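Local coordinates for protein sialyltransferase 0160 (PDB 4R84) that probably transfers sialic acid from CMP-sialic acid to galactosides in alpha-2,6 linkage, using a GT-B glycosyltransferase core, at residues K30-N36 with D104-N110; F57-W62 with D75-F81; T203-H207 with D234-E239. All blocks are in the same frame, centred on the assembly; numbering follows the deposited sequence.

Interaction 1: K30-N36 with D104-N110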
loop_
_atom_site.group_PDB
_atom_site.type_symbol
_atom_site.label_atom_id
_atom_site.label_comp_id
_atom_site.label_asym_id
_atom_site.label_seq_id
_atom_site.Cartn_x
_atom_site.Cartn_y
_atom_site.Cartn_z
ATOM N N LYS A 30 -37.250 -11.297 32.760
ATOM C CA LYS A 30 -36.226 -11.360 31.730
ATOM C C LYS A 30 -35.128 -10.347 32.010
ATOM O O LYS A 30 -35.390 -9.269 32.534
ATOM C CB LYS A 30 -36.819 -11.080 30.353
ATOM C CG LYS A 30 -37.842 -12.059 29.836
ATOM C CD LYS A 30 -38.149 -11.761 28.366
ATOM C CE LYS A 30 -39.144 -12.762 27.782
ATOM N NZ LYS A 30 -40.545 -12.354 28.125
ATOM N N GLU A 31 -33.894 -10.696 31.679
ATOM C CA GLU A 31 -32.790 -9.755 31.814
ATOM C C GLU A 31 -32.004 -9.682 30.517
ATOM O O GLU A 31 -31.679 -10.714 29.924
ATOM C CB GLU A 31 -31.841 -10.131 32.956
ATOM C CG GLU A 31 -30.740 -9.071 33.162
ATOM C CD GLU A 31 -29.740 -9.426 34.250
ATOM O OE1 GLU A 31 -28.720 -10.076 33.938
ATOM O OE2 GLU A 31 -29.964 -9.042 35.418
ATOM N N THR A 32 -31.715 -8.462 30.071
ATOM C CA THR A 32 -30.878 -8.275 28.897
ATOM C C THR A 32 -29.719 -7.368 29.291
ATOM O O THR A 32 -29.924 -6.313 29.879
ATOM C CB THR A 32 -31.653 -7.658 27.717
ATOM O OG1 THR A 32 -32.653 -8.577 27.266
ATOM C CG2 THR A 32 -30.714 -7.328 26.556
ATOM N N VAL A 33 -28.501 -7.798 28.986
ATOM C CA VAL A 33 -27.322 -6.973 29.215
ATOM C C VAL A 33 -26.557 -6.774 27.926
ATOM O O VAL A 33 -26.051 -7.734 27.335
ATOM C CB VAL A 33 -26.374 -7.593 30.261
ATOM C CG1 VAL A 33 -25.130 -6.729 30.426
ATOM C CG2 VAL A 33 -27.089 -7.780 31.586
ATOM N N SER A 34 -26.427 -5.520 27.515
ATOM C CA SER A 34 -25.720 -5.215 26.285
ATOM C C SER A 34 -24.462 -4.416 26.586
ATOM O O SER A 34 -24.483 -3.502 27.410
ATOM C CB SER A 34 -26.622 -4.436 25.328
ATOM O OG SER A 34 -27.659 -5.260 24.832
ATOM N N SER A 35 -23.382 -4.721 25.872
ATOM C CA SER A 35 -22.127 -4.023 26.127
ATOM C C SER A 35 -21.484 -3.595 24.831
ATOM O O SER A 35 -21.538 -4.314 23.836
ATOM C CB SER A 35 -21.153 -4.917 26.905
ATOM O OG SER A 35 -21.665 -5.285 28.182
ATOM N N ASN A 36 -20.876 -2.413 24.849
ATOM C CA ASN A 36 -20.111 -1.957 23.715
ATOM C C ASN A 36 -19.044 -0.962 24.126
ATOM O O ASN A 36 -19.067 -0.402 25.224
ATOM C CB ASN A 36 -21.013 -1.344 22.648
ATOM C CG ASN A 36 -21.615 -0.024 23.078
ATOM O OD1 ASN A 36 -21.865 0.202 24.256
ATOM N ND2 ASN A 36 -21.833 0.864 22.118
ATOM N N ASP A 104 -41.801 -6.663 32.900
ATOM C CA ASP A 104 -41.332 -8.045 32.884
ATOM C C ASP A 104 -39.869 -8.165 32.460
ATOM O O ASP A 104 -39.333 -9.264 32.365
ATOM C CB ASP A 104 -42.207 -8.895 31.962
ATOM C CG ASP A 104 -42.000 -8.566 30.500
ATOM O OD1 ASP A 104 -41.743 -7.384 30.182
ATOM O OD2 ASP A 104 -42.075 -9.498 29.670
ATOM N N HIS A 105 -39.217 -7.034 32.215
ATOM C CA HIS A 105 -37.906 -7.055 31.581
ATOM C C HIS A 105 -36.967 -5.989 32.133
ATOM O O HIS A 105 -37.346 -4.836 32.319
ATOM C CB HIS A 105 -38.066 -6.877 30.072
ATOM C CG HIS A 105 -36.945 -7.456 29.268
ATOM N ND1 HIS A 105 -37.131 -8.023 28.024
ATOM C CD2 HIS A 105 -35.616 -7.532 29.521
ATOM C CE1 HIS A 105 -35.967 -8.436 27.553
ATOM N NE2 HIS A 105 -35.031 -8.149 28.441
ATOM N N ARG A 106 -35.727 -6.393 32.382
ATOM C CA ARG A 106 -34.709 -5.481 32.850
ATOM C C ARG A 106 -33.625 -5.329 31.768
ATOM O O ARG A 106 -33.126 -6.325 31.224
ATOM C CB ARG A 106 -34.146 -5.987 34.168
ATOM C CG ARG A 106 -33.041 -5.126 34.771
ATOM C CD ARG A 106 -32.794 -5.593 36.238
ATOM N NE ARG A 106 -31.601 -4.929 36.806
ATOM C CZ ARG A 106 -30.426 -5.527 36.945
ATOM N NH1 ARG A 106 -30.289 -6.768 36.484
ATOM N NH2 ARG A 106 -29.411 -4.888 37.493
ATOM N N TYR A 107 -33.302 -4.081 31.436
ATOM C CA TYR A 107 -32.366 -3.770 30.373
ATOM C C TYR A 107 -31.186 -3.056 30.982
ATOM O O TYR A 107 -31.334 -2.043 31.658
ATOM C CB TYR A 107 -33.027 -2.895 29.313
ATOM C CG TYR A 107 -34.180 -3.562 28.616
ATOM C CD1 TYR A 107 -35.471 -3.461 29.121
ATOM C CD2 TYR A 107 -33.982 -4.294 27.456
ATOM C CE1 TYR A 107 -36.531 -4.076 28.489
ATOM C CE2 TYR A 107 -35.029 -4.912 26.819
ATOM C CZ TYR A 107 -36.304 -4.803 27.339
ATOM O OH TYR A 107 -37.354 -5.415 26.699
ATOM N N ILE A 108 -30.000 -3.573 30.699
ATOM C CA ILE A 108 -28.782 -2.905 31.102
ATOM C C ILE A 108 -27.912 -2.699 29.875
ATOM O O ILE A 108 -27.765 -3.604 29.053
ATOM C CB ILE A 108 -28.016 -3.702 32.176
ATOM C CG1 ILE A 108 -28.829 -3.774 33.473
ATOM C CG2 ILE A 108 -26.663 -3.064 32.442
ATOM C CD1 ILE A 108 -28.133 -4.548 34.560
ATOM N N THR A 109 -27.420 -1.476 29.718
ATOM C CA THR A 109 -26.442 -1.165 28.686
ATOM C C THR A 109 -25.173 -0.641 29.335
ATOM O O THR A 109 -25.216 0.318 30.119
ATOM C CB THR A 109 -26.966 -0.111 27.682
ATOM O OG1 THR A 109 -27.928 -0.708 26.804
ATOM C CG2 THR A 109 -25.816 0.480 26.853
ATOM N N ASN A 110 -24.042 -1.261 29.002
ATOM C CA ASN A 110 -22.757 -0.793 29.479
ATOM C C ASN A 110 -21.933 -0.288 28.300
ATOM O O ASN A 110 -21.647 -1.033 27.382
ATOM C CB ASN A 110 -22.011 -1.902 30.218
ATOM C CG ASN A 110 -22.806 -2.471 31.378
ATOM O OD1 ASN A 110 -23.284 -1.733 32.240
ATOM N ND2 ASN A 110 -22.963 -3.789 31.395
#
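Lys30, Thr32 and Asn110 give up the largest areas in this parallel pairing of strands 31-36 and 106-110, whose axes diverge by 13°. Lys30 CB sits 3.7 Å from the centroid of the His105 imidazole, a CH-pi contact over the ring's centre; Tyr107 takes the opposite face. Farther out, Lys30 NZ reaches Asp104 OD2 at 3.6 Å, a loose salt bridge. Thr32 meets the same imidazole at its edge, chi1 (-66°) placing OG1 anti to the carbonyl carbon, where it reaches His105 NE2 in a 2.7 Å hydrogen bond that either could donate. The Thr32 backbone bonds on both sides of Tyr107: its N donates to Arg106 O at 2.8 Å and its O accepts from Ile108 N at 2.9 Å. Asn110 N donates to Ser34 O at 2.8 Å, while its ND2 rests against Val33 CG1 and Ser35 OG; its OD1 is held by Thr97 OG1. Glu31 and Arg106 run side by side into a salt bridge on the face shared by Val33 and Ile108. Such first-to-last strand pairing is familiar from immunoglobulin-like domains. Backbone bonds thus fix the alignment, flanked mostly by polar and charged pairs, with one apolar contact, Val33 on Ile108.

Interaction 2: F57-W62 with D75-F81; sequences FLSHSW and DKQAISF
The backbones of Trp62 and Lys76 meet at one point, CA to CA 4.5 Å, where Trp62 N donates to Lys76 O at 2.9 Å, while a turn closed by Ala78 N to Asp75 O brings successive carbonyls round toward the indole. Trp62 NE1 donates to Ile79 O over 2.9 Å; the acceptor lies in the indole plane, yet the donor stands 50° above the carbonyl plane of Ile79, so the bond misses the usual lone-pair direction. Over one indole face comes the edge of Phe81, CE1 being 3.5 Å from Trp62 CG, with the five-membered ring and the phenyl ring at 86°: a T-shaped pair. Trp62 and Phe81 are the buried part of the contact, in what is probably a PKD-type, immunoglobulin-like beta domain: Trp62 also touches Leu48, Phe96 and Phe98, and Phe81 bonds through its backbone to Leu48, so the end of 75-81 lies against strands 45-48 and 59-66. Toward the surface, His60 takes Ile79 CD1 over its ring centre, 3.6 Å from the centroid, a CH-pi contact. Ile79 CD1 also grazes Phe57 CD1 at 4.2 Å. Gln77 folds back at chi2 (-53°), which lets NE2 donate a hydrogen bond to His60 O at 2.9 Å. Two waters fill in the polar network: one accepts from His60 N and donates to Gln77 OE1, above the imidazole face opposite Ile79; the other lies 2.8 Å from His60 ND1, at the ring edge, and donates to both Lys76 O and Ala78 O.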
loop_
_atom_site.group_PDB
_atom_site.type_symbol
_atom_site.label_atom_id
_atom_site.label_comp_id
_atom_site.label_asym_id
_atom_site.label_seq_id
_atom_site.Cartn_x
_atom_site.Cartn_y
_atom_site.Cartn_z
ATOM N N PHE A 57 -39.765 3.115 29.582
ATOM C CA PHE A 57 -39.532 2.289 30.765
ATOM C C PHE A 57 -40.382 2.724 31.950
ATOM O O PHE A 57 -40.780 3.880 32.041
ATOM C CB PHE A 57 -38.059 2.347 31.180
ATOM C CG PHE A 57 -37.106 1.947 30.095
ATOM C CD1 PHE A 57 -36.662 2.885 29.177
ATOM C CD2 PHE A 57 -36.643 0.644 29.999
ATOM C CE1 PHE A 57 -35.788 2.534 28.174
ATOM C CE2 PHE A 57 -35.757 0.283 28.997
ATOM C CZ PHE A 57 -35.331 1.225 28.084
ATOM N N LEU A 58 -40.651 1.793 32.858
ATOM C CA LEU A 58 -41.282 2.139 34.122
ATOM C C LEU A 58 -40.338 3.017 34.940
ATOM O O LEU A 58 -40.753 3.993 35.558
ATOM C CB LEU A 58 -41.669 0.881 34.904
ATOM C CG LEU A 58 -42.786 0.031 34.301
ATOM C CD1 LEU A 58 -42.914 -1.278 35.048
ATOM C CD2 LEU A 58 -44.107 0.796 34.345
ATOM N N SER A 59 -39.063 2.641 34.952
ATOM C CA SER A 59 -38.026 3.454 35.574
ATOM C C SER A 59 -36.717 3.292 34.801
ATOM O O SER A 59 -36.520 2.293 34.118
ATOM C CB SER A 59 -37.846 3.066 37.042
ATOM O OG SER A 59 -37.426 1.719 37.158
ATOM N N HIS A 60 -35.835 4.277 34.903
ATOM C CA HIS A 60 -34.584 4.239 34.135
ATOM C C HIS A 60 -33.558 5.201 34.715
ATOM O O HIS A 60 -33.912 6.170 35.386
ATOM C CB HIS A 60 -34.861 4.559 32.664
ATOM C CG HIS A 60 -35.561 5.867 32.446
ATOM N ND1 HIS A 60 -34.899 7.077 32.418
ATOM C CD2 HIS A 60 -36.872 6.153 32.252
ATOM C CE1 HIS A 60 -35.770 8.049 32.210
ATOM N NE2 HIS A 60 -36.976 7.516 32.108
ATOM N N SER A 61 -32.278 4.924 34.461
ATOM C CA SER A 61 -31.218 5.801 34.944
ATOM C C SER A 61 -29.905 5.566 34.209
ATOM O O SER A 61 -29.654 4.469 33.727
ATOM C CB SER A 61 -30.992 5.596 36.437
ATOM O OG SER A 61 -30.501 4.297 36.675
ATOM N N TRP A 62 -29.107 6.627 34.119
ATOM C CA TRP A 62 -27.709 6.544 33.698
ATOM C C TRP A 62 -26.829 6.826 34.907
ATOM O O TRP A 62 -27.178 7.650 35.763
ATOM C CB TRP A 62 -27.396 7.559 32.592
ATOM C CG TRP A 62 -27.802 7.172 31.202
ATOM C CD1 TRP A 62 -28.899 7.616 30.515
ATOM C CD2 TRP A 62 -27.112 6.286 30.325
ATOM N NE1 TRP A 62 -28.932 7.053 29.265
ATOM C CE2 TRP A 62 -27.843 6.234 29.122
ATOM C CE3 TRP A 62 -25.939 5.541 30.433
ATOM C CZ2 TRP A 62 -27.446 5.453 28.044
ATOM C CZ3 TRP A 62 -25.547 4.759 29.363
ATOM C CH2 TRP A 62 -26.293 4.727 28.180
ATOM N N ASP A 75 -28.768 14.501 32.820
ATOM C CA ASP A 75 -28.661 13.370 31.908
ATOM C C ASP A 75 -28.932 12.020 32.566
ATOM O O ASP A 75 -29.211 11.042 31.874
ATOM C CB ASP A 75 -27.286 13.379 31.241
ATOM C CG ASP A 75 -27.132 14.534 30.268
ATOM O OD1 ASP A 75 -28.162 14.988 29.716
ATOM O OD2 ASP A 75 -25.994 15.000 30.063
ATOM N N LYS A 76 -28.828 11.951 33.890
ATOM C CA LYS A 76 -29.121 10.707 34.601
ATOM C C LYS A 76 -30.532 10.198 34.307
ATOM O O LYS A 76 -30.781 8.989 34.338
ATOM C CB LYS A 76 -28.935 10.883 36.108
ATOM C CG LYS A 76 -27.507 11.137 36.538
ATOM C CD LYS A 76 -27.405 11.161 38.053
ATOM C CE LYS A 76 -25.974 11.380 38.517
ATOM N NZ LYS A 76 -25.889 11.371 40.003
ATOM N N GLN A 77 -31.458 11.113 34.027
ATOM C CA GLN A 77 -32.825 10.725 33.701
ATOM C C GLN A 77 -33.136 10.845 32.209
ATOM O O GLN A 77 -34.282 10.701 31.796
ATOM C CB GLN A 77 -33.822 11.558 34.519
ATOM C CG GLN A 77 -33.976 11.040 35.937
ATOM C CD GLN A 77 -34.322 9.561 35.968
ATOM O OE1 GLN A 77 -35.312 9.139 35.373
ATOM N NE2 GLN A 77 -33.511 8.767 36.669
ATOM N N ALA A 78 -32.117 11.106 31.395
ATOM C CA ALA A 78 -32.314 11.124 29.952
ATOM C C ALA A 78 -32.270 9.698 29.423
ATOM O O ALA A 78 -31.673 8.822 30.044
ATOM C CB ALA A 78 -31.261 11.979 29.271
ATOM N N ILE A 79 -32.913 9.455 28.287
ATOM C CA ILE A 79 -32.781 8.164 27.642
ATOM C C ILE A 79 -31.517 8.179 26.799
ATOM O O ILE A 79 -30.656 7.319 26.943
ATOM C CB ILE A 79 -33.989 7.816 26.753
ATOM C CG1 ILE A 79 -35.271 7.768 27.586
ATOM C CG2 ILE A 79 -33.777 6.475 26.081
ATOM C CD1 ILE A 79 -35.188 6.839 28.779
ATOM N N SER A 80 -31.420 9.172 25.922
ATOM C CA SER A 80 -30.222 9.371 25.116
ATOM C C SER A 80 -29.657 10.743 25.419
ATOM O O SER A 80 -30.410 11.694 25.623
ATOM C CB SER A 80 -30.542 9.244 23.626
ATOM O OG SER A 80 -31.037 7.954 23.316
ATOM N N PHE A 81 -28.335 10.860 25.444
ATOM C CA PHE A 81 -27.717 12.167 25.638
ATOM C C PHE A 81 -26.334 12.196 25.023
ATOM O O PHE A 81 -25.761 11.153 24.692
ATOM C CB PHE A 81 -27.628 12.547 27.120
ATOM C CG PHE A 81 -26.726 11.663 27.924
ATOM C CD1 PHE A 81 -27.197 10.474 28.459
ATOM C CD2 PHE A 81 -25.395 12.004 28.118
ATOM C CE1 PHE A 81 -26.365 9.650 29.190
ATOM C CE2 PHE A 81 -24.557 11.189 28.847
ATOM C CZ PHE A 81 -25.049 10.001 29.386
HETATM O O HOH W 1 -37.071 6.756 35.669
HETATM O O HOH W 2 -32.148 7.602 32.303
#

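Interaction 3: T203-H207 with D234-E239; sequences TNTAH and DDGSSE
The Asn204 amide and the Asp235 carboxylate cross with their planes 85° apart. Asn204 ND2, with the acceptor in its own amide plane, donates almost straight (178°) to Asp235 OD2 at 3.0 Å, but meets that oxygen from above the carboxylate plane. The amide nitrogen has a second acceptor in Asp125. Glu239 is turned differently: its carboxylate lies 21° from the Asn204 amide plane, brought there by a bend at chi2. Its OE2 is gripped from opposite faces, Ala206 N donating on the anti side at 3.1 Å and Asp235 N on the syn side, also at 3.1 Å, so Glu239 ties Ala206 to the start of its own segment. Ala206 CB packs beside it, 3.3 Å from Glu239 OE2. Thr205 and Asp234 lie side by side, bridged by a water 2.6 Å from Thr205 OG1 that donates to Asp234 OD1; Asp234 OD2 bonds to Tyr240. Asp234-Asp235-Gly236 fits the acidic-acidic-glycine motif of bacterial sialyltransferases, and the Ser238 side chain lies about 7 Å from the bound donor analogue. The two loops leave the C-terminal ends of parallel strands 197-204 and 225-233 in the Rossmann sheet; one leads into helix 237-246, and Pro130 of helix 129-144 touches both Asn204 and Asp235.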
loop_
_atom_site.group_PDB
_atom_site.type_symbol
_atom_site.label_atom_id
_atom_site.label_comp_id
_atom_site.label_asym_id
_atom_site.label_seq_id
_atom_site.Cartn_x
_atom_site.Cartn_y
_atom_site.Cartn_z
ATOM N N THR A 203 4.400 4.762 3.295
ATOM C CA THR A 203 5.244 5.178 2.185
ATOM C C THR A 203 6.005 3.994 1.612
ATOM O O THR A 203 5.743 2.841 1.956
ATOM C CB THR A 203 6.204 6.320 2.603
ATOM O OG1 THR A 203 6.802 6.898 1.434
ATOM C CG2 THR A 203 7.295 5.839 3.559
ATOM N N ASN A 204 6.899 4.326 0.688
ATOM C CA ASN A 204 7.699 3.408 -0.109
ATOM C C ASN A 204 8.942 2.978 0.665
ATOM O O ASN A 204 9.661 3.817 1.194
ATOM C CB ASN A 204 8.042 4.151 -1.417
ATOM C CG ASN A 204 8.814 3.331 -2.405
ATOM O OD1 ASN A 204 9.831 2.737 -2.081
ATOM N ND2 ASN A 204 8.362 3.351 -3.657
ATOM N N THR A 205 9.175 1.670 0.778
ATOM C CA THR A 205 10.284 1.195 1.611
ATOM C C THR A 205 11.643 1.731 1.138
ATOM O O THR A 205 12.441 2.199 1.948
ATOM C CB THR A 205 10.342 -0.339 1.642
ATOM O OG1 THR A 205 9.106 -0.840 2.148
ATOM C CG2 THR A 205 11.482 -0.811 2.532
ATOM N N ALA A 206 11.904 1.641 -0.162
ATOM C CA ALA A 206 13.216 2.045 -0.683
ATOM C C ALA A 206 13.488 3.524 -0.404
ATOM O O ALA A 206 14.635 3.932 -0.217
ATOM C CB ALA A 206 13.323 1.738 -2.197
ATOM N N HIS A 207 12.431 4.325 -0.319
ATOM C CA HIS A 207 12.639 5.761 -0.204
ATOM C C HIS A 207 12.126 6.347 1.090
ATOM O O HIS A 207 11.906 7.545 1.171
ATOM C CB HIS A 207 11.991 6.452 -1.393
ATOM C CG HIS A 207 12.591 6.023 -2.694
ATOM N ND1 HIS A 207 12.055 5.012 -3.460
ATOM C CD2 HIS A 207 13.720 6.416 -3.326
ATOM C CE1 HIS A 207 12.808 4.827 -4.529
ATOM N NE2 HIS A 207 13.825 5.667 -4.471
ATOM N N ASP A 234 7.224 -2.287 -0.282
ATOM C CA ASP A 234 8.089 -2.441 -1.455
ATOM C C ASP A 234 7.437 -1.839 -2.676
ATOM O O ASP A 234 6.232 -1.976 -2.845
ATOM C CB ASP A 234 8.353 -3.915 -1.765
ATOM C CG ASP A 234 9.261 -4.575 -0.773
ATOM O OD1 ASP A 234 10.063 -3.878 -0.122
ATOM O OD2 ASP A 234 9.166 -5.818 -0.659
ATOM N N ASP A 235 8.209 -1.209 -3.556
ATOM C CA ASP A 235 7.587 -0.760 -4.801
ATOM C C ASP A 235 7.800 -1.733 -5.953
ATOM O O ASP A 235 7.154 -1.620 -6.986
ATOM C CB ASP A 235 8.028 0.646 -5.187
ATOM C CG ASP A 235 9.498 0.772 -5.411
ATOM O OD1 ASP A 235 10.227 -0.217 -5.233
ATOM O OD2 ASP A 235 9.916 1.894 -5.774
ATOM N N GLY A 236 8.733 -2.662 -5.796
ATOM C CA GLY A 236 8.947 -3.659 -6.823
ATOM C C GLY A 236 10.272 -4.374 -6.724
ATOM O O GLY A 236 10.745 -4.678 -5.645
ATOM N N SER A 237 10.874 -4.647 -7.871
ATOM C CA SER A 237 12.084 -5.448 -7.889
ATOM C C SER A 237 13.273 -4.742 -7.244
ATOM O O SER A 237 14.195 -5.396 -6.771
ATOM C CB SER A 237 12.405 -5.844 -9.330
ATOM O OG SER A 237 12.538 -4.693 -10.137
ATOM N N SER A 238 13.238 -3.413 -7.198
ATOM C CA SER A 238 14.400 -2.645 -6.766
ATOM C C SER A 238 14.840 -2.976 -5.332
ATOM O O SER A 238 16.036 -3.077 -5.079
ATOM C CB SER A 238 14.122 -1.145 -6.916
ATOM O OG SER A 238 14.308 -0.449 -5.698
ATOM N N GLU A 239 13.892 -3.189 -4.419
ATOM C CA GLU A 239 14.233 -3.555 -3.044
ATOM C C GLU A 239 14.948 -4.901 -2.989
ATOM O O GLU A 239 15.757 -5.136 -2.103
ATOM C CB GLU A 239 12.990 -3.602 -2.149
ATOM C CG GLU A 239 12.527 -2.228 -1.639
ATOM C CD GLU A 239 11.481 -1.579 -2.542
ATOM O OE1 GLU A 239 11.232 -2.118 -3.649
ATOM O OE2 GLU A 239 10.906 -0.532 -2.145
HETATM O O HOH W 3 8.976 -3.364 2.920
#

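In the fold
From the N terminus, the chain enters the first strand at residues 30-36, and interaction 1 closes a loop when 104-110 pairs beside it. Interaction 2 is nested within that loop, joining strand 59-66 to the turn before strand 81-84. The two contacts have centres 14 Å apart and touch where Tyr107 CD1 lies 3.8 Å from Phe57 CE2, and both lie in the N-terminal beta domain, probably immunoglobulin-like. The long strand 106-125 then runs on to become a neighbour of strand 197-204. Interaction 3 follows in series, its centre 52 Å from that of interaction 1, closing a later loop in the catalytic part near the donor site.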